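Local atomic coordinates of carboxylic ester hydrolase (Aspergillus niger, PDB entry 7K4O), a protein that hydrolyses ester bonds in tannins, as a fungal tannin acyl hydrolase of the serine esterase type. Residues 242-247 and 276-281; 232-237 and 297-302. One frame throughout, in Å; residues are numbered along the deposited sequence.

Contact 1. Residues 242-247 and 276-281; sequences DKIVNE and STIEGK. With NAG (2-acetamido-2-deoxy-beta-D-glucopyranose), chain G.
The carboxylate of Glu247 is the flat group that meets the 276-281 loop: the aliphatic chain of Lys281 passes over one of its faces, with Lys281 CD almost directly above Glu247 CD at 4.1 Å. The two side chains run at about a right angle, and Lys281 NZ stays 4.2 Å from Glu247 OE1, so the attraction is a loose one between opposite charges rather than a salt bridge. Beneath it the contact is apolar. Ile278 drives its CD1 against Glu247 CB (3.5 Å) and reaches CG2 of Ile244, while Ile278 CG2 supports Glu247 CG; with both methylenes of Glu247 resting on the isoleucine, the bend at chi2 (-65°) turns the carboxylate to meet the chain of Lys281. A type II turn from Ile278 to Lys281, with Gly280 at positive phi, presents both side chains to the helix.

Another side of the same helix carries an N-linked glycan, in the sequon Asn246-Glu247-Thr248. The flat amide of Asn246 bears the sugar through ND2, with NAG C1 cis to OD1. One turn earlier, Asp242 OD2 accepts from NAG N2 (2.7 Å, bent at 132°), which should limit swinging of the sugar about its linkage. Lys243 CE approaches the acetyl oxygen O7 (3.5 Å).

Helix 238-252 is thus lined by the loop that joins helix 266-272 to strand 282-285. Phe273 packs on Ile278, and Ala306 of helix 300-310 on Ile244.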
loop_
_atom_site.group_PDB
_atom_site.type_symbol
_atom_site.label_atom_id
_atom_site.label_comp_id
_atom_site.label_asym_id
_atom_site.label_seq_id
_atom_site.Cartn_x
_atom_site.Cartn_y
_atom_site.Cartn_z
ATOM N N ASP A 242 -5.017 -1.500 23.682
ATOM C CA ASP A 242 -5.665 -2.690 23.066
ATOM C C ASP A 242 -7.082 -2.852 23.632
ATOM O O ASP A 242 -8.005 -3.194 22.877
ATOM C CB ASP A 242 -4.843 -3.953 23.229
ATOM C CG ASP A 242 -5.436 -5.108 22.442
ATOM O OD1 ASP A 242 -5.757 -4.912 21.231
ATOM O OD2 ASP A 242 -5.612 -6.181 23.038
ATOM N N LYS A 243 -7.271 -2.554 24.921
ATOM C CA LYS A 243 -8.623 -2.590 25.519
ATOM C C LYS A 243 -9.515 -1.535 24.875
ATOM O O LYS A 243 -10.686 -1.810 24.546
ATOM C CB LYS A 243 -8.519 -2.405 27.045
ATOM C CG LYS A 243 -9.856 -2.378 27.778
ATOM C CD LYS A 243 -10.758 -3.543 27.479
ATOM C CE LYS A 243 -10.211 -4.860 27.993
ATOM N NZ LYS A 243 -11.305 -5.800 28.357
ATOM N N ILE A 244 -8.981 -0.346 24.625
ATOM C CA ILE A 244 -9.790 0.706 23.976
ATOM C C ILE A 244 -10.204 0.204 22.583
ATOM O O ILE A 244 -11.382 0.427 22.185
ATOM C CB ILE A 244 -8.997 2.026 23.927
ATOM C CG1 ILE A 244 -8.923 2.654 25.328
ATOM C CG2 ILE A 244 -9.602 3.011 22.957
ATOM C CD1 ILE A 244 -7.869 3.729 25.473
ATOM N N VAL A 245 -9.270 -0.377 21.836
ATOM C CA VAL A 245 -9.633 -0.879 20.468
ATOM C C VAL A 245 -10.757 -1.930 20.590
ATOM O O VAL A 245 -11.742 -1.848 19.855
ATOM C CB VAL A 245 -8.393 -1.457 19.774
ATOM C CG1 VAL A 245 -8.755 -2.235 18.522
ATOM C CG2 VAL A 245 -7.385 -0.352 19.489
ATOM N N ASN A 246 -10.580 -2.927 21.458
ATOM C CA ASN A 246 -11.580 -4.018 21.665
ATOM C C ASN A 246 -12.932 -3.415 22.022
ATOM O O ASN A 246 -13.930 -3.847 21.446
ATOM C CB ASN A 246 -11.122 -5.057 22.696
ATOM C CG ASN A 246 -10.095 -6.029 22.156
ATOM O OD1 ASN A 246 -9.767 -5.995 20.957
ATOM N ND2 ASN A 246 -9.545 -6.881 23.022
ATOM N N GLU A 247 -13.002 -2.434 22.926
ATOM C CA GLU A 247 -14.304 -1.809 23.303
ATOM C C GLU A 247 -14.877 -0.959 22.181
ATOM O O GLU A 247 -16.127 -0.798 22.118
ATOM C CB GLU A 247 -14.135 -0.960 24.562
ATOM C CG GLU A 247 -13.862 -1.812 25.783
ATOM C CD GLU A 247 -15.052 -2.704 26.137
ATOM O OE1 GLU A 247 -16.209 -2.236 26.104
ATOM O OE2 GLU A 247 -14.818 -3.861 26.396
ATOM N N SER A 276 -14.530 7.944 25.888
ATOM C CA SER A 276 -14.592 8.301 27.348
ATOM C C SER A 276 -15.451 7.278 28.125
ATOM O O SER A 276 -15.165 7.061 29.318
ATOM C CB SER A 276 -15.100 9.691 27.546
ATOM O OG SER A 276 -14.050 10.615 27.311
ATOM N N THR A 277 -16.400 6.612 27.461
ATOM C CA THR A 277 -17.258 5.557 28.064
ATOM C C THR A 277 -16.425 4.351 28.477
ATOM O O THR A 277 -16.949 3.488 29.218
ATOM C CB THR A 277 -18.365 5.129 27.106
ATOM O OG1 THR A 277 -17.748 4.548 25.952
ATOM C CG2 THR A 277 -19.248 6.293 26.721
ATOM N N ILE A 278 -15.178 4.251 28.040
ATOM C CA ILE A 278 -14.327 3.062 28.327
ATOM C C ILE A 278 -13.538 3.298 29.618
ATOM O O ILE A 278 -12.938 2.347 30.128
ATOM C CB ILE A 278 -13.412 2.739 27.118
ATOM C CG1 ILE A 278 -14.259 2.526 25.863
ATOM C CG2 ILE A 278 -12.533 1.531 27.401
ATOM C CD1 ILE A 278 -13.462 2.522 24.567
ATOM N N GLU A 279 -13.487 4.533 30.104
ATOM C CA GLU A 279 -12.730 4.827 31.346
ATOM C C GLU A 279 -13.216 3.907 32.476
ATOM O O GLU A 279 -14.422 3.760 32.633
ATOM C CB GLU A 279 -12.888 6.273 31.779
ATOM C CG GLU A 279 -11.909 6.614 32.884
ATOM C CD GLU A 279 -11.954 8.052 33.345
ATOM O OE1 GLU A 279 -11.575 8.284 34.515
ATOM O OE2 GLU A 279 -12.354 8.931 32.539
ATOM N N GLY A 280 -12.282 3.280 33.176
ATOM C CA GLY A 280 -12.578 2.391 34.311
ATOM C C GLY A 280 -12.696 0.937 33.900
ATOM O O GLY A 280 -12.676 0.085 34.778
ATOM N N LYS A 281 -12.767 0.612 32.613
ATOM C CA LYS A 281 -12.892 -0.807 32.216
ATOM C C LYS A 281 -11.591 -1.525 32.540
ATOM O O LYS A 281 -10.502 -1.034 32.281
ATOM C CB LYS A 281 -13.267 -0.934 30.742
ATOM C CG LYS A 281 -14.733 -0.647 30.439
ATOM C CD LYS A 281 -15.522 -1.930 30.181
ATOM C CE LYS A 281 -16.995 -1.870 30.552
ATOM N NZ LYS A 281 -17.748 -0.867 29.759
HETATM C C1 NAG G . -8.518 -7.899 22.698
HETATM C C2 NAG G . -7.918 -8.668 23.889
HETATM C C3 NAG G . -6.972 -9.789 23.492
HETATM C C4 NAG G . -7.788 -10.695 22.616
HETATM C C5 NAG G . -8.352 -9.902 21.441
HETATM C C6 NAG G . -9.211 -10.793 20.562
HETATM C C7 NAG G . -7.540 -7.217 25.820
HETATM C C8 NAG G . -6.600 -6.213 26.421
HETATM N N2 NAG G . -7.127 -7.748 24.674
HETATM O O3 NAG G . -6.427 -10.354 24.690
HETATM O O4 NAG G . -6.853 -11.623 22.139
HETATM O O5 NAG G . -9.172 -8.821 21.837
HETATM O O6 NAG G . -9.689 -10.028 19.477
HETATM O O7 NAG G . -8.589 -7.542 26.331
#

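Contact 2. Residues 232-237 and 297-302; sequences LDYYPP and TVSAKG
Two helix ends meet here, a Schellman motif closing helix 224-232 and an N-cap opening helix 300-310, and Tyr234 spans the junction. Asp233, at positive phi, is the C-prime residue: its N bonds back to Lys230 O, and Tyr234 N to Glu229 O. The chain then leaves in an extended course toward Pro237, the N-cap of helix 238-252. At the other end, Ser299 OG accepts from Gly302 N (2.9 Å, 148°), a capping bond that satisfies one of the amides at the start of helix 300-310.

The phenol of Tyr234, whose CG lies opposite the backbone N, rests against the first turn of that helix. Lys301 CB sits over one ring face, 3.9 Å from the ring centroid and 13° off the normal, in a CH-pi contact. Further along the chain Lys301 CD touches CD1 of the ring, and Tyr234 CE2 comes within 3.6 Å of Gly302 N. At the ring's polar end both hydroxyls turn to Glu240: Tyr234 OH bonds OE1 and Ser299 OG bonds OE2, so one carboxylate from helix 238-252 grips the tyrosine and the capping serine together.

Lys301 continues past the ring nearly extended and bends only at its last torsion (chi4 -77°). Its ammonium therefore ends near the carboxyl end of helix 224-232, where its charge probably suits the carbonyls gathered there. Two waters bridge the gap: one links NZ to Leu232 O, and the other, 2.7 Å from Lys301 NZ, donates to Asp233 O at 2.9 Å.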
loop_
_atom_site.group_PDB
_atom_site.type_symbol
_atom_site.label_atom_id
_atom_site.label_comp_id
_atom_site.label_asym_id
_atom_site.label_seq_id
_atom_site.Cartn_x
_atom_site.Cartn_y
_atom_site.Cartn_z
ATOM N N LEU A 232 1.811 14.999 26.372
ATOM C CA LEU A 232 0.882 14.793 27.508
ATOM C C LEU A 232 1.596 14.081 28.665
ATOM O O LEU A 232 0.968 13.892 29.702
ATOM C CB LEU A 232 -0.329 13.998 27.022
ATOM C CG LEU A 232 -1.208 14.725 26.011
ATOM C CD1 LEU A 232 -2.285 13.789 25.459
ATOM C CD2 LEU A 232 -1.815 16.005 26.595
ATOM N N ASP A 233 2.859 13.716 28.487
ATOM C CA ASP A 233 3.707 12.991 29.462
ATOM C C ASP A 233 2.942 11.789 30.007
ATOM O O ASP A 233 2.763 11.682 31.223
ATOM C CB ASP A 233 4.147 13.911 30.612
ATOM C CG ASP A 233 5.208 13.277 31.507
ATOM O OD1 ASP A 233 6.005 12.453 31.007
ATOM O OD2 ASP A 233 5.219 13.583 32.708
ATOM N N TYR A 234 2.471 10.897 29.140
ATOM C CA TYR A 234 1.878 9.612 29.566
ATOM C C TYR A 234 2.163 8.548 28.505
ATOM O O TYR A 234 1.865 8.776 27.339
ATOM C CB TYR A 234 0.380 9.764 29.784
ATOM C CG TYR A 234 -0.237 8.467 30.239
ATOM C CD1 TYR A 234 0.010 7.966 31.511
ATOM C CD2 TYR A 234 -1.042 7.722 29.401
ATOM C CE1 TYR A 234 -0.539 6.769 31.937
ATOM C CE2 TYR A 234 -1.623 6.535 29.813
ATOM C CZ TYR A 234 -1.358 6.050 31.079
ATOM O OH TYR A 234 -1.947 4.887 31.452
ATOM N N TYR A 235 2.701 7.426 28.933
ATOM C CA TYR A 235 3.101 6.295 28.081
ATOM C C TYR A 235 2.171 5.130 28.370
ATOM O O TYR A 235 2.437 4.329 29.251
ATOM C CB TYR A 235 4.581 6.035 28.307
ATOM C CG TYR A 235 5.405 7.250 27.966
ATOM C CD1 TYR A 235 5.760 7.542 26.645
ATOM C CD2 TYR A 235 5.730 8.178 28.939
ATOM C CE1 TYR A 235 6.499 8.673 26.328
ATOM C CE2 TYR A 235 6.438 9.330 28.636
ATOM C CZ TYR A 235 6.811 9.587 27.324
ATOM O OH TYR A 235 7.478 10.733 27.027
ATOM N N PRO A 236 1.067 4.962 27.615
ATOM C CA PRO A 236 0.112 3.904 27.917
ATOM C C PRO A 236 0.725 2.532 27.756
ATOM O O PRO A 236 1.447 2.270 26.787
ATOM C CB PRO A 236 -1.021 4.083 26.907
ATOM C CG PRO A 236 -0.825 5.497 26.397
ATOM C CD PRO A 236 0.668 5.756 26.442
ATOM N N PRO A 237 0.497 1.603 28.713
ATOM C CA PRO A 237 0.845 0.198 28.485
ATOM C C PRO A 237 0.110 -0.252 27.222
ATOM O O PRO A 237 -1.044 0.134 27.016
ATOM C CB PRO A 237 0.314 -0.547 29.723
ATOM C CG PRO A 237 0.171 0.532 30.770
ATOM C CD PRO A 237 -0.157 1.814 30.021
ATOM N N THR A 297 -6.934 -0.585 34.980
ATOM C CA THR A 297 -8.207 -0.069 34.457
ATOM C C THR A 297 -7.853 1.015 33.442
ATOM O O THR A 297 -6.842 1.721 33.645
ATOM C CB THR A 297 -9.132 0.460 35.562
ATOM O OG1 THR A 297 -8.476 1.537 36.225
ATOM C CG2 THR A 297 -9.558 -0.616 36.542
ATOM N N VAL A 298 -8.678 1.159 32.415
ATOM C CA VAL A 298 -8.428 2.197 31.385
ATOM C C VAL A 298 -8.507 3.549 32.083
ATOM O O VAL A 298 -9.543 3.885 32.676
ATOM C CB VAL A 298 -9.396 2.082 30.196
ATOM C CG1 VAL A 298 -9.165 3.220 29.193
ATOM C CG2 VAL A 298 -9.257 0.717 29.540
ATOM N N SER A 299 -7.436 4.313 31.979
ATOM C CA SER A 299 -7.241 5.584 32.712
ATOM C C SER A 299 -7.739 6.760 31.887
ATOM O O SER A 299 -7.863 6.665 30.628
ATOM C CB SER A 299 -5.807 5.752 33.093
ATOM O OG SER A 299 -4.999 5.983 31.947
ATOM N N ALA A 300 -8.010 7.857 32.574
ATOM C CA ALA A 300 -8.408 9.122 31.941
ATOM C C ALA A 300 -7.274 9.592 31.014
ATOM O O ALA A 300 -7.570 10.132 29.945
ATOM C CB ALA A 300 -8.706 10.158 32.996
ATOM N N LYS A 301 -6.034 9.477 31.467
ATOM C CA LYS A 301 -4.854 9.926 30.694
ATOM C C LYS A 301 -4.721 9.034 29.454
ATOM O O LYS A 301 -4.325 9.571 28.425
ATOM C CB LYS A 301 -3.574 9.835 31.513
ATOM C CG LYS A 301 -3.345 10.960 32.507
ATOM C CD LYS A 301 -2.170 10.640 33.428
ATOM C CE LYS A 301 -1.986 11.570 34.605
ATOM N NZ LYS A 301 -1.374 12.839 34.165
ATOM N N GLY A 302 -4.998 7.736 29.576
ATOM C CA GLY A 302 -4.932 6.790 28.441
ATOM C C GLY A 302 -5.948 7.172 27.387
ATOM O O GLY A 302 -5.610 7.206 26.176
HETATM O O HOH W 1 -1.345 12.939 30.916
HETATM O O HOH W 2 0.978 13.112 32.945
#

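How the contacts relate
Contact 1 is nested inside the long loop closed by contact 2, and the two touch through Val298, their centres 12 Å apart. Val298 O lies 2.8 Å from Gly280 N and its N lies 2.9 Å from Lys281 O, probable hydrogen bonds that hold the turn of contact 1 beside the chain entering helix 300-310. On its side-chain face, Val298 CG2 packs on Lys243 CG at 3.6 Å. Contact 2 lies at the entry to helix 238-252, whose Glu240 it engages, and contact 1 lies on Ile244 and Glu247 of the same helix. Neither includes residues lining the trihydroxybenzoic acid pocket; the glycan belongs to contact 1, where the Glu247 side chain is about 11 Å from that of calcium-binding Asp253.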